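Local coordinates for protein peroxiredoxin 6 (Arenicola marina, PDB 2V2G) that probably reduces hydrogen peroxide and organic hydroperoxides to water and alcohols as a thiol-specific peroxidase of the Prx6 subfamily, at residues Val8-Glu13 with Val108-Val113; Ile67-Asp72 with Arg104-Lys109; Lys169-Pro174 with Arg214-Pro219; Ala175-Gln178 with Arg182-Val185. The protein carries 1 engineered substitution. All coordinates share one frame; numbering follows the deposited sequence.

In the fold
The four contacts fall into two pairs on opposite sides of the chain's centre. Contacts 1 and 2, centres about 8 Å apart, lie in the thioredoxin-like peroxidase domain and share helix 105-109; they touch where Phe12 CD1 packs on Leu106 CD1 at 3.6 Å. Contacts 3 and 4, centres about 6 Å apart, belong to the C-terminal sheet, contact 4 nested in the loop that contact 3 closes; Ala172 N and Met184 O, 2.8 Å apart, join them, and both touch the second subunit. The side chains of Val171 (contact 3) and Cys183 (contact 4) are each about 9 Å from a bound benzoic acid. That of Leu69 (contact 2) is about 11 Å from Ser45, the engineered replacement at the predicted peroxidatic position.

Contact 1 of 4, residues Val8-Glu13 with Val108-Val113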
loop_
_atom_site.group_PDB
_atom_site.type_symbol
_atom_site.label_atom_id
_atom_site.label_comp_id
_atom_site.label_asym_id
_atom_site.label_seq_id
_atom_site.Cartn_x
_atom_site.Cartn_y
_atom_site.Cartn_z
ATOM N N VAL A 8 3.412 18.358 1.139
ATOM C CA VAL A 8 2.110 18.990 0.858
ATOM C C VAL A 8 1.588 18.523 -0.507
ATOM O O VAL A 8 2.297 18.598 -1.539
ATOM C CB VAL A 8 2.184 20.527 0.968
ATOM C CG1 VAL A 8 0.822 21.150 0.581
ATOM C CG2 VAL A 8 2.543 20.871 2.424
ATOM N N PHE A 9 0.375 17.958 -0.499
ATOM C CA PHE A 9 -0.221 17.470 -1.715
ATOM C C PHE A 9 -0.429 18.634 -2.679
ATOM O O PHE A 9 -0.781 19.736 -2.270
ATOM C CB PHE A 9 -1.536 16.739 -1.423
ATOM C CG PHE A 9 -1.760 15.570 -2.371
ATOM C CD1 PHE A 9 -1.123 14.372 -2.164
ATOM C CD2 PHE A 9 -2.619 15.713 -3.457
ATOM C CE1 PHE A 9 -1.279 13.324 -3.056
ATOM C CE2 PHE A 9 -2.815 14.647 -4.342
ATOM C CZ PHE A 9 -2.158 13.477 -4.142
ATOM N N PRO A 10 -0.158 18.460 -3.965
ATOM C CA PRO A 10 -0.413 19.582 -4.900
ATOM C C PRO A 10 -1.849 20.142 -4.832
ATOM O O PRO A 10 -2.857 19.391 -4.777
ATOM C CB PRO A 10 -0.082 18.989 -6.294
ATOM C CG PRO A 10 0.098 17.569 -6.070
ATOM C CD PRO A 10 0.382 17.265 -4.645
ATOM N N ASN A 11 -1.913 21.484 -4.845
ATOM C CA ASN A 11 -3.187 22.215 -4.835
ATOM C C ASN A 11 -3.643 22.397 -6.283
ATOM O O ASN A 11 -3.695 23.494 -6.882
ATOM C CB ASN A 11 -3.050 23.537 -4.117
ATOM C CG ASN A 11 -4.377 24.164 -3.831
ATOM O OD1 ASN A 11 -5.443 23.540 -3.992
ATOM N ND2 ASN A 11 -4.324 25.394 -3.382
ATOM N N PHE A 12 -3.979 21.243 -6.852
ATOM C CA PHE A 12 -4.257 21.171 -8.274
ATOM C C PHE A 12 -5.654 21.672 -8.624
ATOM O O PHE A 12 -6.562 21.641 -7.762
ATOM C CB PHE A 12 -4.005 19.754 -8.828
ATOM C CG PHE A 12 -4.890 18.690 -8.262
ATOM C CD1 PHE A 12 -6.166 18.499 -8.745
ATOM C CD2 PHE A 12 -4.448 17.864 -7.230
ATOM C CE1 PHE A 12 -6.994 17.501 -8.251
ATOM C CE2 PHE A 12 -5.286 16.864 -6.708
ATOM C CZ PHE A 12 -6.560 16.680 -7.215
ATOM N N GLU A 13 -5.800 22.122 -9.880
ATOM C CA GLU A 13 -7.071 22.515 -10.496
ATOM C C GLU A 13 -7.396 21.396 -11.495
ATOM O O GLU A 13 -6.565 21.096 -12.368
ATOM C CB GLU A 13 -6.964 23.896 -11.190
ATOM C CG GLU A 13 -6.456 24.903 -10.201
ATOM C CD GLU A 13 -6.473 26.344 -10.650
ATOM O OE1 GLU A 13 -7.328 26.714 -11.511
ATOM O OE2 GLU A 13 -5.643 27.130 -10.092
ATOM N N VAL A 108 1.328 12.024 -14.109
ATOM C CA VAL A 108 2.759 12.220 -14.062
ATOM C C VAL A 108 3.203 12.846 -12.733
ATOM O O VAL A 108 4.116 12.342 -12.093
ATOM C CB VAL A 108 3.225 13.060 -15.252
ATOM C CG1 VAL A 108 4.702 13.484 -15.099
ATOM C CG2 VAL A 108 2.961 12.256 -16.558
ATOM N N LYS A 109 2.570 13.940 -12.318
ATOM C CA LYS A 109 2.969 14.615 -11.090
ATOM C C LYS A 109 3.002 13.681 -9.864
ATOM O O LYS A 109 3.932 13.739 -9.025
ATOM C CB LYS A 109 2.015 15.821 -10.824
ATOM C CG LYS A 109 2.357 16.736 -9.664
ATOM C CD LYS A 109 2.084 18.223 -10.002
ATOM C CE LYS A 109 2.626 19.154 -8.850
ATOM N NZ LYS A 109 1.964 20.558 -8.742
ATOM N N LEU A 110 2.003 12.804 -9.773
ATOM C CA LEU A 110 1.793 11.947 -8.609
ATOM C C LEU A 110 2.514 10.605 -8.746
ATOM O O LEU A 110 2.401 9.717 -7.850
ATOM C CB LEU A 110 0.273 11.794 -8.328
ATOM C CG LEU A 110 -0.584 13.039 -8.041
ATOM C CD1 LEU A 110 -1.991 12.690 -7.591
ATOM C CD2 LEU A 110 0.110 13.879 -6.977
ATOM N N GLY A 111 3.271 10.438 -9.836
ATOM C CA GLY A 111 4.043 9.221 -9.987
ATOM C C GLY A 111 3.153 7.988 -10.072
ATOM O O GLY A 111 3.573 6.900 -9.655
ATOM N N MET A 112 1.987 8.148 -10.726
ATOM C CA MET A 112 0.985 7.088 -10.768
ATOM C C MET A 112 0.653 6.521 -12.175
ATOM O O MET A 112 -0.453 5.992 -12.358
ATOM C CB MET A 112 -0.243 7.473 -10.027
ATOM C CG MET A 112 -0.945 8.648 -10.648
ATOM S SD MET A 112 -2.507 8.977 -9.780
ATOM C CE MET A 112 -2.904 10.536 -10.567
ATOM N N VAL A 113 1.598 6.586 -13.109
ATOM C CA VAL A 113 1.398 6.023 -14.455
ATOM C C VAL A 113 1.499 4.472 -14.379
ATOM O O VAL A 113 2.336 3.911 -13.654
ATOM C CB VAL A 113 2.410 6.579 -15.450
ATOM C CG1 VAL A 113 2.269 5.866 -16.787
ATOM C CG2 VAL A 113 2.255 8.110 -15.651
#
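The C-terminal end of helix 105-109 meets the loop before strand 13-16 through Leu110, both of whose methyls touch the Phe9 ring while CD2 also reaches Pro10. Leu110 CD1 lies 3.5 Å from Phe9 CZ, at the far end of the ring and oblique to its plane, and CD2 is 3.7 Å from the same CZ. CD2 is also 3.8 Å from Pro10 CG, so one methyl sits against both loop residues. The helix ends at Gly111, whose positive phi (63°) belongs to a Schellman motif; one of its two bonds back into the last turn is Gly111 N to Val108 O, 3.1 Å. Within the thioredoxin-like fold this puts the helix end over the central sheet, where Phe131 and Leu34 contact both Phe9 and Leu110. Pro10 CD stands 3.5 Å above one face of the Phe9 ring. Were Phe9 cut back to an alanine, both methyls of Leu110 would probably lose the ring they rest on, leaving a gap among the loop, Leu110 and the sheet. On the more exposed flank Lys109 runs past Pro10 in the opposite direction. Its CG is anti to the backbone N (chi1 -174°), and the chain, bent at chi2, brings CE to 3.7 Å from Pro10 CB.

Contact 2 of 4, residues Ile67-Asp72 with Arg104-Lys109; sequences IALSCD and RELAVK
Two first torsions set the main meeting: Cys71 SG is anti to its own carbonyl carbon (chi1 -54°), which sets the sulfur beside Arg104, and Arg104 has CG in the same relation (chi1 -75°) before its chain bends at chi2 (67°) and folds back along Cys71. The guanidinium consequently lies flat against the cysteine, with Cys71 CB 3.5 Å from Arg104 CZ, above the plane and over its centre. The sulfur meets the aliphatic part of the same chain, SG being 3.8 Å from Arg104 CG. Beyond it, Ala107 CB is a looser neighbour of SG at 4.3 Å.

Here the C-terminal end of strand 64-70, a central parallel strand of the thioredoxin-like sheet, faces the first turn of helix 105-109, with Arg104 at the N-cap position. A second point of packing is Leu69 CD1 with Leu106 CD1, 3.8 Å apart, the two side chains lying at a slant to each other. Both are buried, Leu69 resting also on Ile99 of the next strand and on Thr126.

The polar end of Arg104 is fixed mainly by backbone carbonyls: NE bonds to Pro124 O and NH1 to Glu102 O. A water donates to Cys71 O at 2.7 Å and is held only weakly by Arg104 NH1. A leucine in place of Arg104 would probably leave the Pro124 and Glu102 carbonyls without these donors and take the flat guanidinium from over Cys71 CB. At the helix start, the carboxylate of Asp101 receives bonds from the backbone N atoms of Leu106 and Ala107.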
loop_
_atom_site.group_PDB
_atom_site.type_symbol
_atom_site.label_atom_id
_atom_site.label_comp_id
_atom_site.label_asym_id
_atom_site.label_seq_id
_atom_site.Cartn_x
_atom_site.Cartn_y
_atom_site.Cartn_z
ATOM N N ILE A 67 -12.383 10.858 -3.199
ATOM C CA ILE A 67 -12.319 11.374 -4.566
ATOM C C ILE A 67 -11.564 10.430 -5.497
ATOM O O ILE A 67 -10.513 9.981 -5.150
ATOM C CB ILE A 67 -11.818 12.873 -4.669
ATOM C CG1 ILE A 67 -11.955 13.408 -6.068
ATOM C CG2 ILE A 67 -10.399 13.052 -4.184
ATOM C CD1 ILE A 67 -12.078 15.004 -6.101
ATOM N N ALA A 68 -12.233 10.082 -6.613
ATOM C CA ALA A 68 -11.672 9.180 -7.630
ATOM C C ALA A 68 -11.048 9.965 -8.789
ATOM O O ALA A 68 -11.256 11.151 -8.917
ATOM C CB ALA A 68 -12.725 8.219 -8.094
ATOM N N LEU A 69 -10.285 9.264 -9.637
ATOM C CA LEU A 69 -9.494 9.844 -10.721
ATOM C C LEU A 69 -9.158 8.822 -11.760
ATOM O O LEU A 69 -8.699 7.728 -11.442
ATOM C CB LEU A 69 -8.223 10.423 -10.202
ATOM C CG LEU A 69 -7.378 11.162 -11.231
ATOM C CD1 LEU A 69 -6.678 12.319 -10.527
ATOM C CD2 LEU A 69 -6.402 10.217 -12.002
ATOM N N SER A 70 -9.442 9.147 -13.002
ATOM C CA SER A 70 -8.789 8.502 -14.135
ATOM C C SER A 70 -8.517 9.540 -15.248
ATOM O O SER A 70 -8.918 10.713 -15.173
ATOM C CB SER A 70 -9.631 7.341 -14.679
ATOM O OG SER A 70 -10.674 7.783 -15.588
ATOM N N CYS A 71 -7.855 9.107 -16.297
ATOM C CA CYS A 71 -7.547 10.050 -17.403
ATOM C C CYS A 71 -8.712 10.195 -18.397
ATOM O O CYS A 71 -8.603 10.881 -19.386
ATOM C CB CYS A 71 -6.237 9.753 -18.133
ATOM S SG CYS A 71 -4.786 9.642 -17.018
ATOM N N ASP A 72 -9.833 9.549 -18.118
ATOM C CA ASP A 72 -10.998 9.689 -18.995
ATOM C C ASP A 72 -11.713 11.039 -18.803
ATOM O O ASP A 72 -11.459 11.756 -17.840
ATOM C CB ASP A 72 -11.978 8.553 -18.712
ATOM C CG ASP A 72 -11.394 7.195 -19.068
ATOM O OD1 ASP A 72 -11.265 6.912 -20.291
ATOM O OD2 ASP A 72 -11.027 6.452 -18.115
ATOM N N ARG A 104 -3.046 14.086 -18.528
ATOM C CA ARG A 104 -2.068 13.303 -17.741
ATOM C C ARG A 104 -1.160 14.099 -16.797
ATOM O O ARG A 104 -0.256 13.519 -16.176
ATOM C CB ARG A 104 -1.214 12.385 -18.637
ATOM C CG ARG A 104 -1.950 11.164 -19.129
ATOM C CD ARG A 104 -3.077 11.409 -20.081
ATOM N NE ARG A 104 -3.624 10.119 -20.564
ATOM C CZ ARG A 104 -4.713 9.968 -21.288
ATOM N NH1 ARG A 104 -5.420 11.013 -21.695
ATOM N NH2 ARG A 104 -5.107 8.730 -21.603
ATOM N N GLU A 105 -1.483 15.380 -16.582
ATOM C CA GLU A 105 -0.700 16.194 -15.658
ATOM C C GLU A 105 -0.572 15.553 -14.278
ATOM O O GLU A 105 0.490 15.516 -13.707
ATOM C CB GLU A 105 -1.325 17.578 -15.513
ATOM C CG GLU A 105 -0.685 18.454 -14.413
ATOM C CD GLU A 105 -0.909 19.960 -14.612
ATOM O OE1 GLU A 105 -1.995 20.365 -15.116
ATOM O OE2 GLU A 105 0.015 20.739 -14.269
ATOM N N LEU A 106 -1.678 15.082 -13.712
ATOM C CA LEU A 106 -1.668 14.515 -12.372
ATOM C C LEU A 106 -1.072 13.114 -12.376
ATOM O O LEU A 106 -0.362 12.736 -11.451
ATOM C CB LEU A 106 -3.063 14.508 -11.755
ATOM C CG LEU A 106 -3.562 15.878 -11.292
ATOM C CD1 LEU A 106 -5.016 15.698 -10.704
ATOM C CD2 LEU A 106 -2.609 16.429 -10.215
ATOM N N ALA A 107 -1.344 12.364 -13.444
ATOM C CA ALA A 107 -0.788 10.987 -13.532
ATOM C C ALA A 107 0.728 11.089 -13.410
ATOM O O ALA A 107 1.355 10.312 -12.686
ATOM C CB ALA A 107 -1.163 10.341 -14.889
ATOM N N VAL A 108 1.328 12.024 -14.109
ATOM C CA VAL A 108 2.759 12.220 -14.062
ATOM C C VAL A 108 3.203 12.846 -12.733
ATOM O O VAL A 108 4.116 12.342 -12.093
ATOM C CB VAL A 108 3.225 13.060 -15.252
ATOM C CG1 VAL A 108 4.702 13.484 -15.099
ATOM C CG2 VAL A 108 2.961 12.256 -16.558
ATOM N N LYS A 109 2.570 13.940 -12.318
ATOM C CA LYS A 109 2.969 14.615 -11.090
ATOM C C LYS A 109 3.002 13.681 -9.864
ATOM O O LYS A 109 3.932 13.739 -9.025
ATOM C CB LYS A 109 2.015 15.821 -10.824
ATOM C CG LYS A 109 2.357 16.736 -9.664
ATOM C CD LYS A 109 2.084 18.223 -10.002
ATOM C CE LYS A 109 2.626 19.154 -8.850
ATOM N NZ LYS A 109 1.964 20.558 -8.742
HETATM O O HOH W 1 -8.759 10.944 -22.032
#

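Contact 3 of 4, residues Lys169-Pro174 with Arg214-Pro219; sequences KKVATP and RYTPQP
The small four-stranded antiparallel sheet of the C-terminal region, in which strand 183-185 runs between strands 171-172 and 214-216, has its two flanking strands bridged here by side chains. Val171 CG1 is the central atom. It meets Thr216 CG2 at 3.9 Å, the two side chains crossing at about a right angle, and it also approaches the Pro219 ring end-on, 4.0 Å from Pro219 CG. One methyl thus touches both the strand residue and the proline three residues further on.

The torsions are consistent with this sharing. Val171 holds CG1 anti to its carbonyl carbon (chi1 -61°), while Thr216 (chi1 -171°) holds CG2 between its backbone N and carbonyl carbon, and this is the branch that meets Val171 CG1.

At the outer margin Lys169 and Pro219 slide past each other in opposite directions. Lys169 CB lies 3.9 Å from Pro219 CG, and Lys169 CG is 4.0 Å from Pro219 CB, so the contact uses the aliphatic root of the lysine. Lys169 therefore borders the proline ring at CB and CG, Val171 at CG and CD. The chain makes an inverse gamma turn from Lys169 to Val171, centred on Lys170 and closed by Val171 N bonding to Lys169 O at 2.8 Å.

Leu165 of helix 153-168 and Phe198 both pack on Val171, and Phe198 reaches Thr216 as well. Strand 183-185 adds Cys183 against Val171 and Val185 against Thr216, while Ala172 rests on Val44 of the second subunit.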
loop_
_atom_site.group_PDB
_atom_site.type_symbol
_atom_site.label_atom_id
_atom_site.label_comp_id
_atom_site.label_asym_id
_atom_site.label_seq_id
_atom_site.Cartn_x
_atom_site.Cartn_y
_atom_site.Cartn_z
ATOM N N LYS A 169 -2.459 10.452 19.785
ATOM C CA LYS A 169 -1.893 9.771 20.962
ATOM C C LYS A 169 -0.464 9.268 20.703
ATOM O O LYS A 169 -0.116 8.930 19.579
ATOM C CB LYS A 169 -2.835 8.625 21.376
ATOM C CG LYS A 169 -4.316 9.061 21.589
ATOM C CD LYS A 169 -4.442 9.838 22.837
ATOM C CE LYS A 169 -5.878 10.328 23.026
ATOM N NZ LYS A 169 -6.024 11.078 24.262
ATOM N N LYS A 170 0.341 9.156 21.767
ATOM C CA LYS A 170 1.785 8.781 21.682
ATOM C C LYS A 170 1.973 7.268 21.596
ATOM O O LYS A 170 2.730 6.632 22.331
ATOM C CB LYS A 170 2.545 9.374 22.861
ATOM C CG LYS A 170 2.451 10.897 22.882
ATOM C CD LYS A 170 3.241 11.452 24.003
ATOM C CE LYS A 170 3.333 12.976 23.866
ATOM N NZ LYS A 170 3.973 13.623 25.032
ATOM N N VAL A 171 1.282 6.739 20.611
ATOM C CA VAL A 171 1.314 5.301 20.357
ATOM C C VAL A 171 1.584 5.064 18.871
ATOM O O VAL A 171 1.427 5.946 18.074
ATOM C CB VAL A 171 0.024 4.532 20.776
ATOM C CG1 VAL A 171 -0.198 4.685 22.302
ATOM C CG2 VAL A 171 -1.252 5.022 19.945
ATOM N N ALA A 172 1.920 3.824 18.549
ATOM C CA ALA A 172 2.036 3.374 17.139
ATOM C C ALA A 172 1.376 2.013 17.089
ATOM O O ALA A 172 1.382 1.272 18.048
ATOM C CB ALA A 172 3.500 3.312 16.678
ATOM N N THR A 173 0.829 1.631 15.928
ATOM C CA THR A 173 0.027 0.427 15.842
ATOM C C THR A 173 0.898 -0.732 15.273
ATOM O O THR A 173 1.599 -0.578 14.249
ATOM C CB THR A 173 -1.233 0.605 14.962
ATOM O OG1 THR A 173 -0.907 1.045 13.653
ATOM C CG2 THR A 173 -2.204 1.616 15.658
ATOM N N PRO A 174 0.870 -1.876 15.994
ATOM C CA PRO A 174 1.760 -2.982 15.607
ATOM C C PRO A 174 1.356 -3.709 14.318
ATOM O O PRO A 174 0.314 -3.445 13.755
ATOM C CB PRO A 174 1.746 -3.902 16.819
ATOM C CG PRO A 174 0.445 -3.631 17.454
ATOM C CD PRO A 174 0.163 -2.144 17.246
ATOM N N ARG A 214 7.099 -2.006 24.464
ATOM C CA ARG A 214 6.133 -1.482 25.408
ATOM C C ARG A 214 4.731 -1.461 24.819
ATOM O O ARG A 214 4.472 -0.779 23.837
ATOM C CB ARG A 214 6.555 -0.059 25.891
ATOM C CG ARG A 214 7.918 -0.090 26.622
ATOM C CD ARG A 214 8.263 1.283 27.253
ATOM N NE ARG A 214 8.368 2.300 26.256
ATOM C CZ ARG A 214 8.518 3.599 26.498
ATOM N NH1 ARG A 214 8.560 4.046 27.739
ATOM N NH2 ARG A 214 8.595 4.449 25.498
ATOM N N TYR A 215 3.851 -2.220 25.435
ATOM C CA TYR A 215 2.463 -2.332 24.981
ATOM C C TYR A 215 1.583 -1.497 25.903
ATOM O O TYR A 215 1.822 -1.388 27.109
ATOM C CB TYR A 215 1.928 -3.742 25.063
ATOM C CG TYR A 215 2.600 -4.822 24.244
ATOM C CD1 TYR A 215 3.635 -5.571 24.804
ATOM C CD2 TYR A 215 2.181 -5.137 22.948
ATOM C CE1 TYR A 215 4.248 -6.604 24.104
ATOM C CE2 TYR A 215 2.812 -6.184 22.220
ATOM C CZ TYR A 215 3.835 -6.914 22.830
ATOM O OH TYR A 215 4.500 -7.952 22.168
ATOM N N THR A 216 0.481 -1.021 25.359
ATOM C CA THR A 216 -0.571 -0.425 26.177
ATOM C C THR A 216 -1.972 -0.677 25.548
ATOM O O THR A 216 -2.068 -0.756 24.323
ATOM C CB THR A 216 -0.314 1.120 26.358
ATOM O OG1 THR A 216 -1.231 1.645 27.345
ATOM C CG2 THR A 216 -0.421 1.892 24.987
ATOM N N PRO A 217 -3.044 -0.780 26.350
ATOM C CA PRO A 217 -4.368 -0.770 25.691
ATOM C C PRO A 217 -4.546 0.443 24.775
ATOM O O PRO A 217 -3.973 1.520 25.028
ATOM C CB PRO A 217 -5.351 -0.665 26.855
ATOM C CG PRO A 217 -4.614 -1.168 28.047
ATOM C CD PRO A 217 -3.137 -0.843 27.811
ATOM N N GLN A 218 -5.323 0.298 23.703
ATOM C CA GLN A 218 -5.533 1.402 22.824
ATOM C C GLN A 218 -6.172 2.561 23.600
ATOM O O GLN A 218 -7.209 2.379 24.260
ATOM C CB GLN A 218 -6.397 0.991 21.654
ATOM C CG GLN A 218 -6.821 2.170 20.783
ATOM C CD GLN A 218 -7.520 1.718 19.512
ATOM O OE1 GLN A 218 -7.315 0.580 19.049
ATOM N NE2 GLN A 218 -8.219 2.640 18.864
ATOM N N PRO A 219 -5.531 3.745 23.553
ATOM C CA PRO A 219 -6.164 4.906 24.222
ATOM C C PRO A 219 -7.470 5.326 23.569
ATOM O O PRO A 219 -7.602 5.243 22.344
ATOM C CB PRO A 219 -5.124 6.029 24.080
ATOM C CG PRO A 219 -3.972 5.468 23.443
ATOM C CD PRO A 219 -4.214 4.065 22.965
#

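Contact 4 of 4, residues Ala175-Gln178 with Arg182-Val185; sequences ADWQ and RCMV
A cysteine sulfur-aromatic contact joins the loop after strand 171-172 to the start of strand 183-185, with the indole of Trp177 as its aromatic partner. Cys183 SG lies 3.6 Å from Trp177 NE1 and 4.4 Å from the centroid of the five-membered ring. At 52° off the ring normal the sulfur is neither squarely above the ring nor in its plane, so the approach is oblique. The backbone of Arg182 supplies the second touch: its O sits at the edge of the indole, near the ring plane, 3.5 Å from Trp177 CD1. Trp177 has CG anti to its backbone N (chi1 171°), an orientation that carries the pyrrole side of the indole across to these two atoms. The indole NH makes a weak hydrogen bond to Asp181 O, just before the strand. Leu165 of helix 153-168 packs on both Trp177 and Cys183, and Gln218 touches the same pair. On the other side of the strand Met184 rests on Pro43 of the second subunit, whereas Arg182 forms a cation-pi contact with Tyr215. The arrangement is that of a short loop folded back on the antiparallel strand it leads into, within the C-terminal domain found in 1-Cys-type peroxiredoxins.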
loop_
_atom_site.group_PDB
_atom_site.type_symbol
_atom_site.label_atom_id
_atom_site.label_comp_id
_atom_site.label_asym_id
_atom_site.label_seq_id
_atom_site.Cartn_x
_atom_site.Cartn_y
_atom_site.Cartn_z
ATOM N N ALA A 175 2.161 -4.668 13.878
ATOM C CA ALA A 175 1.840 -5.478 12.704
ATOM C C ALA A 175 0.410 -6.008 12.883
ATOM O O ALA A 175 0.089 -6.541 13.923
ATOM C CB ALA A 175 2.810 -6.664 12.590
ATOM N N ASP A 176 -0.391 -5.906 11.831
ATOM C CA ASP A 176 -1.715 -6.530 11.807
ATOM C C ASP A 176 -2.710 -6.021 12.859
ATOM O O ASP A 176 -3.751 -6.650 13.118
ATOM C CB ASP A 176 -1.576 -8.046 11.915
ATOM C CG ASP A 176 -0.781 -8.625 10.761
ATOM O OD1 ASP A 176 -1.012 -8.304 9.591
ATOM O OD2 ASP A 176 0.128 -9.365 11.083
ATOM N N TRP A 177 -2.417 -4.863 13.437
ATOM C CA TRP A 177 -3.345 -4.256 14.412
ATOM C C TRP A 177 -4.723 -4.030 13.843
ATOM O O TRP A 177 -4.878 -3.570 12.712
ATOM C CB TRP A 177 -2.756 -2.954 14.883
ATOM C CG TRP A 177 -3.646 -2.069 15.722
ATOM C CD1 TRP A 177 -3.740 -2.024 17.087
ATOM C CD2 TRP A 177 -4.494 -1.023 15.224
ATOM N NE1 TRP A 177 -4.598 -1.024 17.458
ATOM C CE2 TRP A 177 -5.079 -0.403 16.338
ATOM C CE3 TRP A 177 -4.803 -0.537 13.925
ATOM C CZ2 TRP A 177 -5.951 0.689 16.200
ATOM C CZ3 TRP A 177 -5.622 0.523 13.800
ATOM C CH2 TRP A 177 -6.213 1.105 14.931
ATOM N N GLN A 178 -5.733 -4.326 14.658
ATOM C CA GLN A 178 -7.107 -3.906 14.377
ATOM C C GLN A 178 -7.601 -2.969 15.470
ATOM O O GLN A 178 -7.179 -3.105 16.651
ATOM C CB GLN A 178 -8.055 -5.092 14.296
ATOM C CG GLN A 178 -7.757 -6.100 13.150
ATOM C CD GLN A 178 -8.107 -5.542 11.778
ATOM O OE1 GLN A 178 -7.520 -5.958 10.784
ATOM N NE2 GLN A 178 -9.032 -4.578 11.711
ATOM N N ARG A 182 -4.347 -3.858 21.462
ATOM C CA ARG A 182 -3.277 -3.097 22.103
ATOM C C ARG A 182 -2.293 -2.424 21.086
ATOM O O ARG A 182 -2.087 -2.937 19.981
ATOM C CB ARG A 182 -2.508 -3.973 23.076
ATOM C CG ARG A 182 -1.810 -5.099 22.417
ATOM C CD ARG A 182 -1.251 -6.080 23.389
ATOM N NE ARG A 182 -0.607 -7.155 22.632
ATOM C CZ ARG A 182 0.062 -8.147 23.200
ATOM N NH1 ARG A 182 0.241 -8.150 24.517
ATOM N NH2 ARG A 182 0.549 -9.126 22.445
ATOM N N CYS A 183 -1.789 -1.249 21.464
ATOM C CA CYS A 183 -0.864 -0.469 20.686
ATOM C C CYS A 183 0.526 -0.508 21.337
ATOM O O CYS A 183 0.668 -1.001 22.487
ATOM C CB CYS A 183 -1.377 0.982 20.618
ATOM S SG CYS A 183 -2.946 1.112 19.787
ATOM N N MET A 184 1.518 0.041 20.643
ATOM C CA MET A 184 2.816 0.218 21.217
ATOM C C MET A 184 3.027 1.629 21.655
ATOM O O MET A 184 2.647 2.564 20.965
ATOM C CB MET A 184 3.918 -0.178 20.213
ATOM C CG MET A 184 3.671 -1.422 19.456
ATOM S SD MET A 184 3.321 -2.886 20.426
ATOM C CE MET A 184 4.697 -2.911 21.444
ATOM N N VAL A 185 3.656 1.799 22.815
ATOM C CA VAL A 185 4.060 3.132 23.297
ATOM C C VAL A 185 5.305 3.527 22.472
ATOM O O VAL A 185 6.224 2.736 22.328
ATOM C CB VAL A 185 4.404 3.122 24.768
ATOM C CG1 VAL A 185 4.864 4.511 25.219
ATOM C CG2 VAL A 185 3.155 2.729 25.581
#